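Local coordinates for gene 2 protein (Enterobacteria phage Sf6, PDB 5C12) that forms the nuclease domain of the large terminase subunit, which cuts viral DNA during packaging with the help of bound metal ions, at residues Leu29-Asp34 with Arg185-Gly190; Leu39-Lys44 with Ala193-Met198; Ser49-Ser54 with Ala86-Ser91; Leu92-Gly97 with Ser121-Thr126; Ser135-Asp140 with Cys257-Ala262. The protein carries 1 engineered substitution. All blocks are in the same frame, centred on the assembly; numbering follows the deposited sequence.

Interaction 1: Leu29-Asp34 with Arg185-Gly190; sequences LEAATD and RAVVHG
Ala31 of helix 26-32 meets Val187 and Val188 near the end of helix 168-189. The two helices come close here, with the CA atoms of Ala31 and Val187 6.1 Å apart.

The apolar contacts all use the Ala31 methyl. Its CB lies 3.8 Å from Val188 CG2 and 4.1 Å from Val187 CG1. Both valines hold CG1 anti to the backbone N (chi1 169° in Val187). In Val188 this sends CG2 toward the alanine. In Val187 both branches share the contact, CG1 touching the methyl and CG2 resting 3.7 Å from Ala31 O.

No hydrogen bond crosses between the segments. Thr33 is bonded within its own segment. Its OG1 donates to Leu29 O at 2.9 Å, folding the threonine hydroxyl back onto the last turn of its helix. On the other segment, the Arg185 guanidinium lies over His189, whose CG sits above the centre of that flat group. Ala31 O and Arg185 find partners outside, in Lys38 NZ and Glu191.

The contact is partly buried and lies away from the metal site. Ala31 also packs on Tyr184 of helix 168-189, and Val187 reaches Ala35, Lys38 and Leu39 of helix 35-39. The backbones of Ala32 and Asp34 bond to Phe201 in the short strand 200-201, next to this pair of helices.

Interaction 2: Leu39-Lys44 with Ala193-Met198; sequences LGWKAK and ADPDDM
The loops 39-44 and 193-198 come nearest at Trp41 and Pro195, with CA atoms 7.3 Å apart and no hydrogen bond between them. The side chains fill the gap.

Trp41 is the main surface. Its CG sits between the backbone N and the carbonyl carbon (chi1 49°), which turns the indole face toward Pro195. The proline is tilted and puts its CB and CG over that face. Its CB is 3.8 Å from the centroid of the six-membered ring and 18° off the normal, a CH-pi contact. CB is closest to CD2, at 3.6 Å, while Pro195 CG covers Trp41 CG at 3.8 Å.

Met198 approaches the indole obliquely. Its chain bends at chi3 (-79°), which brings the methyl CE 3.5 Å from Trp41 NE1. That nitrogen is buried by the contact and has no hydrogen-bond partner in the model. Leu39 extends the apolar patch. Its CD1 lies in the indole plane at the ring edge and is 4.0 Å from Met198 SD.

Pro195 starts a 3-10 turn. Asp194 OD1 accepts from Asp196 N at 2.9 Å, from above the carboxylate plane, in an Asx turn. Asp197 N bonds to Asp194 O, and Met198 N to Pro195 O. Outside the pair, Ser69 OG bonds to Pro195 O, and Trp41 also packs on Val70 of strand 70-77.

This proline-on-tryptophan CH-pi pair joins the loop between helix 35-39 and strand 47-52 to the loop between helix 168-189 and strand 200-201, away from the metal site.

Interaction 3: Ser49-Ser54 with Ala86-Ser91; sequences SAHDPS and ADWATS. With MG (magnesium ion), chain C.
The His51 ring is held between the Ala89 methyl on one face and the backbone N of Pro53 over the other. Ala89 CB lies 3.6 Å from the ring centroid and 21° off the normal, a CH-pi contact offset toward the rim. His51 CE1 lies in plane at the edge of the Trp88 ring. The two rings are oblique, with planes at 73°. Trp88 CZ3 comes 3.9 Å from His51 ND1.

This is strand-on-helix packing in the RNase H-like fold of terminase nucleases. Strand 47-52 is central in the mixed sheet, and helix 82-95 packs on it, running nearly antiparallel to the strand. The axes of strand 49-52 and helix 86-91 approach to 8.7 Å at 166°.

His51 holds CG anti to its backbone N, which carries the ring to Ala89. ND1 is hydrogen-bonded to Gly62 O of strand 61-67, which helps fix the ring's rotation. On the helix, Ala86 O accepts from both Thr90 N and Thr90 OG1.

Asp52, the next residue, points to the opposite side of the sheet, where it binds magnesium. The strand thus turns one side to helix 82-95 and the other to the metal site. Asp252 OD2 and four waters complete six ligands. Asp52 OD1 does not bind the metal. It accepts from Ser54 N in an Asx turn at 2.7 Å, nearly in line with its C-O bond, and is also near metal-bound water 1. Asp52 OD2 meets the magnesium ion at 2.0 Å.

Interaction 4: Leu92-Gly97 with Ser121-Thr126; sequences LAIEDG and SGKKIT
Ile94 carries CG1 anti to its carbonyl carbon (chi1 -68°). This puts CG1 against Ile125 CD1 and Lys123 CD, with CD1 beyond it also on the lysine. The extended Lys123 chain (chi2 176°) carries CD and CE across Ile94, and the bend at chi4 turns only NZ.

The contact sits on the rim of the RNase H-like fold. It joins the C-terminal end of helix 82-95 to the loop that leads into edge strand 126-130. Ile94 crosses both partners at about a right angle. Its CG2 is 4.0 Å from Lys123 CE, and only the aliphatic part of the lysine is used. No hydrogen bond crosses.

Each backbone makes a sharp turn here. Gly97 ends the helix in a Schellman motif, with positive phi and its N bonded to Ile94 O at 3.1 Å. Lys124 is the centre of an inverse gamma turn, closed by a weak bond from Ile125 N to Lys123 O. That turn sets Lys123 and Ile125 on the same partner.

Phe120 touches both isoleucines. Asp96 pairs with Arg73 and bonds to Tyr63. Where the isoleucines meet, Ile94 CG1 is 3.9 Å from Ile125 CD1.

Interaction 5: Ser135-Asp140 with Cys257-Ala262; sequences SPFDED and CMHCPA
His259 points the edge of its ring at the face of Phe137. CE1 does the touching. It stands 3.7 Å above the phenyl plane, over the ring centre, with Phe137 CD2 its nearest atom, also at 3.7 Å. NE2 is farther off, 4.1 Å from CD2. The centroids are 4.8 Å apart and the planes meet at 55°, an edge-to-face pair that is well tilted from perpendicular. No hydrogen bond crosses, and the two side chains cross at about a right angle.

Both rings extend from their backbones in the same way. Each has CG anti to the backbone N (chi1 173° in Phe137). This extended form lets the rings meet although the CA atoms of Phe137 and His259 are 8.9 Å apart.

The next shell surrounds the rings. Pro261 CA lies over one face of the histidine, toward its rim. The His259 ring also meets Phe172 of helix 168-189 and packs on Leu102 of strand 100-104. On the other segment, Phe137 N bonds to Gln171 OE1 of helix 168-189. The histidine is buried, while the phenylalanine lies at the surface.

Farther out, Cys257 packs on Ala50, and Pro261 on Thr126 and Thr128. His259 is about 12 Å from Asp104, side chain to side chain. It is an edge-to-face aromatic pair that joins a surface loop to the last modelled residues, 257-262, which follow helix 249-256 and lie against strands 47-52, 100-104 and 126-130 of the RNase H-like sheet.

In the fold
From the N terminus, helix 26-32 enters interaction 1 and the loop after helix 35-39 enters interaction 2. Both close only when the chain returns at residues 185-198. Their segments alternate, so they cross, and they touch through Leu39, Ala186, Val187 and Met198. The long loops they make enclose interactions 3 and 4. Interaction 3 closes first and ties strand 47-52 to helix 82-95. Interaction 4 follows in series on the same helix and joins it to the approach to strand 126-130. Interaction 5 opens later, crosses interactions 1 and 2, and closes at the last modelled residues, 257-262. Cys257 there touches Ser49 and Ala50 of interaction 3, and Pro261 touches Thr126 of interaction 4.

Interaction 1: Leu29-Asp34 with Arg185-Gly190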
# COMPACT_ATOMS: atom_id res chain seq x y z
N LEU A 29 -1.45 14.07 2.55
CA LEU A 29 -0.10 13.50 2.49
C LEU A 29 0.93 14.43 3.14
O LEU A 29 1.82 13.99 3.86
CB LEU A 29 0.29 13.21 1.04
CG LEU A 29 -0.61 12.20 0.33
CD1 LEU A 29 -0.30 12.19 -1.16
CD2 LEU A 29 -0.45 10.81 0.93
N GLU A 30 0.79 15.72 2.90
CA GLU A 30 1.66 16.69 3.54
C GLU A 30 1.47 16.66 5.07
O GLU A 30 2.44 16.67 5.82
CB GLU A 30 1.40 18.09 3.00
CG GLU A 30 1.64 18.30 1.51
CD GLU A 30 3.08 18.05 1.11
OE1 GLU A 30 3.98 18.14 1.98
OE2 GLU A 30 3.31 17.75 -0.08
N ALA A 31 0.22 16.63 5.52
CA ALA A 31 -0.08 16.54 6.96
C ALA A 31 0.51 15.26 7.57
O ALA A 31 1.06 15.26 8.68
CB ALA A 31 -1.57 16.60 7.21
N ALA A 32 0.39 14.16 6.83
CA ALA A 32 0.85 12.87 7.31
C ALA A 32 2.36 12.74 7.34
O ALA A 32 2.88 11.82 7.97
CB ALA A 32 0.27 11.77 6.45
N THR A 33 3.06 13.62 6.64
CA THR A 33 4.52 13.62 6.68
C THR A 33 4.97 13.99 8.09
O THR A 33 4.60 15.04 8.60
CB THR A 33 5.08 14.59 5.64
OG1 THR A 33 4.63 14.19 4.33
CG2 THR A 33 6.60 14.59 5.67
N ASP A 34 5.69 13.06 8.72
CA ASP A 34 6.16 13.23 10.09
C ASP A 34 5.02 13.50 11.08
O ASP A 34 5.22 14.14 12.12
CB ASP A 34 7.23 14.34 10.16
CG ASP A 34 8.56 13.92 9.59
OD1 ASP A 34 8.85 12.69 9.51
OD2 ASP A 34 9.36 14.82 9.24
N ARG A 185 -6.96 15.20 9.77
CA ARG A 185 -7.85 15.85 10.72
C ARG A 185 -7.17 16.02 12.09
O ARG A 185 -7.37 16.99 12.79
CB ARG A 185 -9.15 15.08 10.86
CG ARG A 185 -10.00 15.04 9.59
CD ARG A 185 -10.43 16.40 9.06
NE ARG A 185 -11.25 17.16 10.01
CZ ARG A 185 -11.89 18.28 9.70
NH1 ARG A 185 -11.83 18.77 8.47
NH2 ARG A 185 -12.61 18.91 10.62
N ALA A 186 -6.33 15.06 12.47
CA ALA A 186 -5.64 15.17 13.75
C ALA A 186 -4.56 16.25 13.71
O ALA A 186 -4.43 17.05 14.64
CB ALA A 186 -5.01 13.83 14.10
N VAL A 187 -3.79 16.27 12.63
CA VAL A 187 -2.64 17.16 12.50
C VAL A 187 -3.09 18.60 12.25
O VAL A 187 -2.54 19.54 12.83
CB VAL A 187 -1.73 16.70 11.35
CG1 VAL A 187 -0.67 17.77 11.01
CG2 VAL A 187 -1.06 15.40 11.70
N VAL A 188 -4.07 18.77 11.37
CA VAL A 188 -4.45 20.10 10.89
C VAL A 188 -5.67 20.67 11.62
O VAL A 188 -5.80 21.88 11.76
CB VAL A 188 -4.71 20.09 9.35
CG1 VAL A 188 -5.14 21.45 8.84
CG2 VAL A 188 -3.47 19.61 8.60
N HIS A 189 -6.57 19.80 12.09
CA HIS A 189 -7.77 20.26 12.79
C HIS A 189 -7.81 19.91 14.27
O HIS A 189 -8.79 20.19 14.95
CB HIS A 189 -9.02 19.73 12.11
CG HIS A 189 -9.20 20.25 10.72
ND1 HIS A 189 -9.93 21.39 10.45
CD2 HIS A 189 -8.73 19.80 9.53
CE1 HIS A 189 -9.92 21.60 9.14
NE2 HIS A 189 -9.20 20.66 8.56
N GLY A 190 -6.75 19.29 14.78
CA GLY A 190 -6.67 18.97 16.20
C GLY A 190 -7.71 17.97 16.69
O GLY A 190 -8.02 17.94 17.88

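Interaction 2: Leu39-Lys44 with Ala193-Met198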
# COMPACT_ATOMS: atom_id res chain seq x y z
N LEU A 39 2.62 14.94 16.36
CA LEU A 39 1.60 14.60 17.34
C LEU A 39 2.15 13.86 18.56
O LEU A 39 1.43 13.65 19.52
CB LEU A 39 0.50 13.77 16.69
CG LEU A 39 -0.27 14.47 15.57
CD1 LEU A 39 -1.20 13.48 14.86
CD2 LEU A 39 -1.05 15.65 16.12
N GLY A 40 3.41 13.46 18.50
CA GLY A 40 4.05 12.88 19.67
C GLY A 40 3.74 11.41 19.93
O GLY A 40 3.48 11.03 21.07
N TRP A 41 3.80 10.59 18.89
CA TRP A 41 3.73 9.15 19.12
C TRP A 41 4.78 8.40 18.32
O TRP A 41 5.43 8.96 17.45
CB TRP A 41 2.33 8.60 18.85
CG TRP A 41 1.72 9.00 17.57
CD1 TRP A 41 0.96 10.12 17.33
CD2 TRP A 41 1.78 8.29 16.34
NE1 TRP A 41 0.56 10.14 16.01
CE2 TRP A 41 1.04 9.01 15.40
CE3 TRP A 41 2.38 7.09 15.96
CZ2 TRP A 41 0.90 8.59 14.08
CZ3 TRP A 41 2.22 6.68 14.65
CH2 TRP A 41 1.50 7.42 13.73
N LYS A 42 4.96 7.12 18.67
CA LYS A 42 6.03 6.28 18.15
C LYS A 42 5.42 5.07 17.45
O LYS A 42 4.32 4.65 17.80
CB LYS A 42 6.91 5.76 19.30
CG LYS A 42 7.79 6.79 19.97
CD LYS A 42 8.85 7.33 19.01
CE LYS A 42 10.18 7.61 19.72
NZ LYS A 42 10.05 8.56 20.85
N ALA A 43 6.14 4.52 16.48
CA ALA A 43 5.71 3.31 15.79
C ALA A 43 5.60 2.14 16.76
O ALA A 43 6.54 1.84 17.50
CB ALA A 43 6.69 2.98 14.68
N LYS A 44 4.46 1.46 16.71
CA LYS A 44 4.21 0.24 17.49
C LYS A 44 3.41 -0.72 16.63
O LYS A 44 2.39 -0.35 16.04
CB LYS A 44 3.40 0.53 18.73
CG LYS A 44 4.08 1.39 19.76
CD LYS A 44 5.24 0.70 20.42
CE LYS A 44 5.67 1.47 21.66
NZ LYS A 44 6.92 0.96 22.25
N ALA A 193 -7.33 11.16 17.16
CA ALA A 193 -7.49 9.86 16.55
C ALA A 193 -6.48 8.93 17.18
O ALA A 193 -5.41 9.35 17.63
CB ALA A 193 -7.28 9.93 15.05
N ASP A 194 -6.82 7.66 17.24
CA ASP A 194 -5.89 6.66 17.73
C ASP A 194 -4.76 6.51 16.67
O ASP A 194 -5.03 6.36 15.48
CB ASP A 194 -6.69 5.36 17.94
CG ASP A 194 -5.88 4.22 18.54
OD1 ASP A 194 -4.64 4.19 18.42
OD2 ASP A 194 -6.51 3.33 19.15
N PRO A 195 -3.49 6.58 17.10
CA PRO A 195 -2.39 6.39 16.14
C PRO A 195 -2.52 5.11 15.34
O PRO A 195 -2.08 5.03 14.17
CB PRO A 195 -1.15 6.34 17.04
CG PRO A 195 -1.53 7.11 18.24
CD PRO A 195 -3.00 6.86 18.46
N ASP A 196 -3.15 4.11 15.92
CA ASP A 196 -3.34 2.85 15.22
C ASP A 196 -4.22 2.96 13.97
O ASP A 196 -4.16 2.13 13.05
CB ASP A 196 -3.91 1.79 16.16
CG ASP A 196 -2.85 1.18 17.06
OD1 ASP A 196 -1.72 1.71 17.13
OD2 ASP A 196 -3.17 0.19 17.74
N ASP A 197 -5.02 4.02 13.91
CA ASP A 197 -5.90 4.29 12.79
C ASP A 197 -5.32 5.37 11.84
O ASP A 197 -5.96 5.75 10.87
CB ASP A 197 -7.25 4.76 13.32
CG ASP A 197 -7.94 3.70 14.18
OD1 ASP A 197 -7.76 2.51 13.85
OD2 ASP A 197 -8.65 4.07 15.14
N MET A 198 -4.13 5.85 12.14
CA MET A 198 -3.48 6.91 11.34
C MET A 198 -2.37 6.32 10.47
O MET A 198 -2.15 5.10 10.47
CB MET A 198 -2.92 7.98 12.26
CG MET A 198 -4.01 8.81 12.91
SD MET A 198 -3.49 10.36 13.69
CE MET A 198 -2.82 9.79 15.23

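Interaction 3: Ser49-Ser54 with Ala86-Ser91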
# COMPACT_ATOMS: atom_id res chain seq x y z
N SER A 49 5.73 -5.30 4.95
CA SER A 49 6.39 -4.89 3.72
C SER A 49 5.63 -5.46 2.55
O SER A 49 5.03 -6.54 2.66
CB SER A 49 7.82 -5.44 3.66
OG SER A 49 8.66 -4.90 4.66
N ALA A 50 5.64 -4.77 1.43
CA ALA A 50 4.96 -5.26 0.24
C ALA A 50 5.68 -4.85 -1.02
O ALA A 50 6.39 -3.84 -1.07
CB ALA A 50 3.48 -4.82 0.21
N HIS A 51 5.50 -5.66 -2.06
CA HIS A 51 6.20 -5.52 -3.32
C HIS A 51 5.25 -5.55 -4.49
O HIS A 51 4.40 -6.45 -4.61
CB HIS A 51 7.20 -6.69 -3.46
CG HIS A 51 7.86 -6.82 -4.80
ND1 HIS A 51 8.49 -5.77 -5.44
CD2 HIS A 51 8.05 -7.91 -5.59
CE1 HIS A 51 9.00 -6.20 -6.58
NE2 HIS A 51 8.75 -7.50 -6.69
N ASP A 52 5.42 -4.59 -5.39
CA ASP A 52 4.71 -4.54 -6.65
C ASP A 52 5.71 -4.86 -7.74
O ASP A 52 6.64 -4.10 -8.00
CB ASP A 52 4.12 -3.16 -6.88
CG ASP A 52 3.40 -3.08 -8.20
OD1 ASP A 52 3.79 -3.82 -9.13
OD2 ASP A 52 2.43 -2.31 -8.31
N PRO A 53 5.57 -6.03 -8.38
CA PRO A 53 6.57 -6.50 -9.33
C PRO A 53 6.47 -5.88 -10.73
O PRO A 53 7.14 -6.32 -11.67
CB PRO A 53 6.28 -7.99 -9.40
CG PRO A 53 4.85 -8.09 -9.18
CD PRO A 53 4.49 -7.02 -8.17
N SER A 54 5.62 -4.86 -10.83
CA SER A 54 5.37 -4.11 -12.06
C SER A 54 4.27 -4.83 -12.81
O SER A 54 3.96 -5.96 -12.49
CB SER A 54 6.62 -3.91 -12.94
OG SER A 54 6.95 -5.05 -13.71
N ALA A 86 12.04 -9.73 -7.28
CA ALA A 86 11.61 -10.38 -6.05
C ALA A 86 12.79 -10.58 -5.10
O ALA A 86 12.63 -10.53 -3.89
CB ALA A 86 10.93 -11.72 -6.38
N ASP A 87 13.97 -10.84 -5.64
CA ASP A 87 15.17 -10.94 -4.80
C ASP A 87 15.42 -9.60 -4.10
O ASP A 87 15.69 -9.53 -2.90
CB ASP A 87 16.39 -11.28 -5.63
CG ASP A 87 17.63 -11.49 -4.78
OD1 ASP A 87 17.54 -12.23 -3.78
OD2 ASP A 87 18.68 -10.90 -5.11
N TRP A 88 15.31 -8.53 -4.87
CA TRP A 88 15.48 -7.19 -4.34
C TRP A 88 14.49 -6.90 -3.21
O TRP A 88 14.87 -6.42 -2.13
CB TRP A 88 15.34 -6.20 -5.49
CG TRP A 88 15.10 -4.75 -5.08
CD1 TRP A 88 16.02 -3.88 -4.57
CD2 TRP A 88 13.88 -4.03 -5.21
NE1 TRP A 88 15.43 -2.65 -4.34
CE2 TRP A 88 14.13 -2.72 -4.74
CE3 TRP A 88 12.60 -4.35 -5.65
CZ2 TRP A 88 13.14 -1.75 -4.70
CZ3 TRP A 88 11.63 -3.38 -5.61
CH2 TRP A 88 11.90 -2.10 -5.12
N ALA A 89 13.21 -7.17 -3.45
CA ALA A 89 12.18 -6.81 -2.50
C ALA A 89 12.22 -7.67 -1.24
O ALA A 89 12.03 -7.18 -0.14
CB ALA A 89 10.83 -6.94 -3.14
N THR A 90 12.49 -8.96 -1.41
CA THR A 90 12.57 -9.83 -0.24
C THR A 90 13.81 -9.50 0.58
O THR A 90 13.78 -9.57 1.81
CB THR A 90 12.55 -11.34 -0.61
OG1 THR A 90 13.59 -11.66 -1.54
CG2 THR A 90 11.18 -11.71 -1.20
N SER A 91 14.90 -9.14 -0.08
CA SER A 91 16.08 -8.69 0.65
C SER A 91 15.80 -7.41 1.44
O SER A 91 16.23 -7.28 2.57
CB SER A 91 17.25 -8.50 -0.29
OG SER A 91 17.75 -9.77 -0.69
MG MG C . 0.84 -2.30 -9.57
O HOH W 1 1.58 -3.65 -10.68
O HOH W 2 -0.30 -3.73 -8.40
O HOH W 3 1.83 -0.80 -10.62
O HOH W 4 -0.68 -2.30 -10.96

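Interaction 4: Leu92-Gly97 with Ser121-Thr126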
# COMPACT_ATOMS: atom_id res chain seq x y z
N LEU A 92 15.05 -6.48 0.85
CA LEU A 92 14.62 -5.29 1.61
C LEU A 92 13.76 -5.67 2.82
O LEU A 92 13.92 -5.12 3.90
CB LEU A 92 13.89 -4.27 0.73
CG LEU A 92 14.78 -3.46 -0.22
CD1 LEU A 92 13.88 -2.62 -1.11
CD2 LEU A 92 15.76 -2.60 0.56
N ALA A 93 12.85 -6.62 2.63
CA ALA A 93 11.99 -7.05 3.73
C ALA A 93 12.84 -7.62 4.87
O ALA A 93 12.58 -7.36 6.06
CB ALA A 93 10.99 -8.09 3.23
N ILE A 94 13.84 -8.41 4.53
CA ILE A 94 14.76 -8.90 5.53
C ILE A 94 15.49 -7.75 6.23
O ILE A 94 15.57 -7.71 7.46
CB ILE A 94 15.73 -9.91 4.91
CG1 ILE A 94 14.95 -11.16 4.52
CG2 ILE A 94 16.88 -10.25 5.87
CD1 ILE A 94 15.70 -12.03 3.55
N GLU A 95 16.02 -6.81 5.45
CA GLU A 95 16.74 -5.66 6.00
C GLU A 95 15.85 -4.84 6.94
O GLU A 95 16.33 -4.31 7.96
CB GLU A 95 17.26 -4.80 4.85
CG GLU A 95 18.11 -3.63 5.27
CD GLU A 95 18.72 -2.88 4.09
OE1 GLU A 95 18.49 -3.29 2.93
OE2 GLU A 95 19.43 -1.88 4.32
N ASP A 96 14.57 -4.76 6.61
CA ASP A 96 13.61 -3.98 7.37
C ASP A 96 13.03 -4.71 8.57
O ASP A 96 12.24 -4.13 9.32
CB ASP A 96 12.46 -3.52 6.46
CG ASP A 96 12.87 -2.39 5.53
OD1 ASP A 96 13.84 -1.68 5.86
OD2 ASP A 96 12.24 -2.23 4.46
N GLY A 97 13.40 -5.97 8.76
CA GLY A 97 12.91 -6.75 9.88
C GLY A 97 11.42 -7.04 9.77
O GLY A 97 10.70 -7.06 10.76
N SER A 121 13.52 -18.47 3.90
CA SER A 121 13.78 -19.74 4.59
C SER A 121 14.60 -19.48 5.86
O SER A 121 15.58 -18.73 5.84
CB SER A 121 14.47 -20.73 3.65
OG SER A 121 15.78 -20.34 3.33
N GLY A 122 14.16 -20.04 6.98
CA GLY A 122 14.86 -19.88 8.24
C GLY A 122 14.56 -18.59 8.97
O GLY A 122 15.18 -18.30 10.00
N LYS A 123 13.63 -17.80 8.46
CA LYS A 123 13.31 -16.52 9.07
C LYS A 123 11.82 -16.44 9.35
O LYS A 123 11.00 -17.02 8.64
CB LYS A 123 13.72 -15.39 8.15
CG LYS A 123 15.20 -15.41 7.83
CD LYS A 123 15.57 -14.33 6.83
CE LYS A 123 17.08 -14.15 6.73
NZ LYS A 123 17.77 -15.38 6.21
N LYS A 124 11.47 -15.70 10.40
CA LYS A 124 10.08 -15.60 10.80
C LYS A 124 9.40 -14.47 10.03
O LYS A 124 9.06 -13.42 10.59
CB LYS A 124 9.99 -15.35 12.31
CG LYS A 124 8.66 -15.75 12.92
CD LYS A 124 8.84 -16.49 14.24
CE LYS A 124 9.50 -17.85 14.02
NZ LYS A 124 9.54 -18.66 15.27
N ILE A 125 9.23 -14.70 8.73
CA ILE A 125 8.56 -13.74 7.85
C ILE A 125 7.51 -14.48 7.06
O ILE A 125 7.81 -15.46 6.37
CB ILE A 125 9.54 -13.10 6.86
CG1 ILE A 125 10.74 -12.54 7.62
CG2 ILE A 125 8.82 -12.04 6.04
CD1 ILE A 125 11.78 -11.94 6.74
N THR A 126 6.26 -14.05 7.21
CA THR A 126 5.18 -14.64 6.44
C THR A 126 5.18 -14.05 5.04
O THR A 126 5.59 -12.92 4.83
CB THR A 126 3.81 -14.40 7.07
OG1 THR A 126 3.53 -12.99 7.07
CG2 THR A 126 3.77 -14.94 8.48

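Interaction 5: Ser135-Asp140 with Cys257-Ala262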
# COMPACT_ATOMS: atom_id res chain seq x y z
N SER A 135 -12.63 -10.59 -4.14
CA SER A 135 -13.58 -9.97 -3.23
C SER A 135 -12.87 -9.54 -1.96
O SER A 135 -11.82 -10.08 -1.61
CB SER A 135 -14.70 -10.95 -2.87
OG SER A 135 -15.51 -11.21 -4.00
N PRO A 136 -13.44 -8.56 -1.25
CA PRO A 136 -12.75 -7.99 -0.09
C PRO A 136 -12.51 -9.00 1.01
O PRO A 136 -13.22 -10.00 1.17
CB PRO A 136 -13.70 -6.89 0.38
CG PRO A 136 -14.50 -6.55 -0.84
CD PRO A 136 -14.67 -7.82 -1.57
N PHE A 137 -11.46 -8.71 1.78
CA PHE A 137 -11.14 -9.47 2.97
C PHE A 137 -12.26 -9.25 3.97
O PHE A 137 -12.73 -8.12 4.16
CB PHE A 137 -9.79 -8.99 3.51
CG PHE A 137 -9.42 -9.57 4.84
CD1 PHE A 137 -9.59 -8.84 6.00
CD2 PHE A 137 -8.88 -10.84 4.93
CE1 PHE A 137 -9.25 -9.37 7.23
CE2 PHE A 137 -8.53 -11.38 6.16
CZ PHE A 137 -8.72 -10.64 7.31
N ASP A 138 -12.73 -10.33 4.59
CA ASP A 138 -13.77 -10.25 5.62
C ASP A 138 -15.06 -9.60 5.10
O ASP A 138 -15.69 -8.77 5.76
CB ASP A 138 -13.25 -9.50 6.85
CG ASP A 138 -13.97 -9.89 8.14
OD1 ASP A 138 -14.73 -10.89 8.15
OD2 ASP A 138 -13.78 -9.18 9.15
N GLU A 139 -15.49 -10.03 3.92
CA GLU A 139 -16.55 -9.29 3.22
C GLU A 139 -17.94 -9.39 3.83
O GLU A 139 -18.83 -8.63 3.47
CB GLU A 139 -16.59 -9.70 1.75
CG GLU A 139 -17.19 -11.06 1.49
CD GLU A 139 -17.50 -11.25 0.02
OE1 GLU A 139 -17.87 -10.26 -0.66
OE2 GLU A 139 -17.37 -12.38 -0.47
N ASP A 140 -18.16 -10.34 4.74
CA ASP A 140 -19.46 -10.46 5.37
C ASP A 140 -19.55 -9.70 6.69
O ASP A 140 -20.62 -9.61 7.28
CB ASP A 140 -19.83 -11.93 5.60
CG ASP A 140 -20.14 -12.65 4.31
OD1 ASP A 140 -20.43 -11.98 3.30
OD2 ASP A 140 -20.11 -13.90 4.30
N CYS A 257 0.56 -3.03 1.77
CA CYS A 257 1.00 -2.99 3.16
C CYS A 257 -0.09 -2.72 4.18
O CYS A 257 0.12 -2.93 5.37
CB CYS A 257 2.01 -1.86 3.35
SG CYS A 257 3.58 -2.36 2.83
N MET A 258 -1.23 -2.20 3.74
CA MET A 258 -2.34 -1.94 4.62
C MET A 258 -2.99 -3.19 5.11
O MET A 258 -3.68 -3.17 6.10
CB MET A 258 -3.42 -1.08 3.92
CG MET A 258 -2.90 0.27 3.43
SD MET A 258 -2.50 1.38 4.80
CE MET A 258 -0.73 1.21 4.91
N HIS A 259 -2.73 -4.31 4.42
CA HIS A 259 -3.33 -5.55 4.84
C HIS A 259 -2.29 -6.26 5.67
O HIS A 259 -1.21 -6.59 5.16
CB HIS A 259 -3.72 -6.37 3.62
CG HIS A 259 -4.33 -7.69 3.96
ND1 HIS A 259 -5.19 -7.87 5.02
CD2 HIS A 259 -4.20 -8.90 3.36
CE1 HIS A 259 -5.56 -9.14 5.06
NE2 HIS A 259 -4.98 -9.78 4.07
N CYS A 260 -2.56 -6.43 6.97
CA CYS A 260 -1.71 -7.26 7.81
C CYS A 260 -2.33 -8.65 7.94
O CYS A 260 -3.32 -8.83 8.64
CB CYS A 260 -1.49 -6.64 9.18
SG CYS A 260 -0.12 -7.41 10.09
N PRO A 261 -1.74 -9.65 7.24
CA PRO A 261 -2.31 -10.99 7.06
C PRO A 261 -2.79 -11.74 8.31
O PRO A 261 -3.89 -12.30 8.27
CB PRO A 261 -1.15 -11.77 6.40
CG PRO A 261 0.04 -10.90 6.52
CD PRO A 261 -0.46 -9.50 6.55
N ALA A 262 -2.00 -11.78 9.38
CA ALA A 262 -2.39 -12.56 10.56
C ALA A 262 -1.46 -12.27 11.74
O ALA A 262 -1.46 -12.99 12.73
CB ALA A 262 -2.40 -14.07 10.24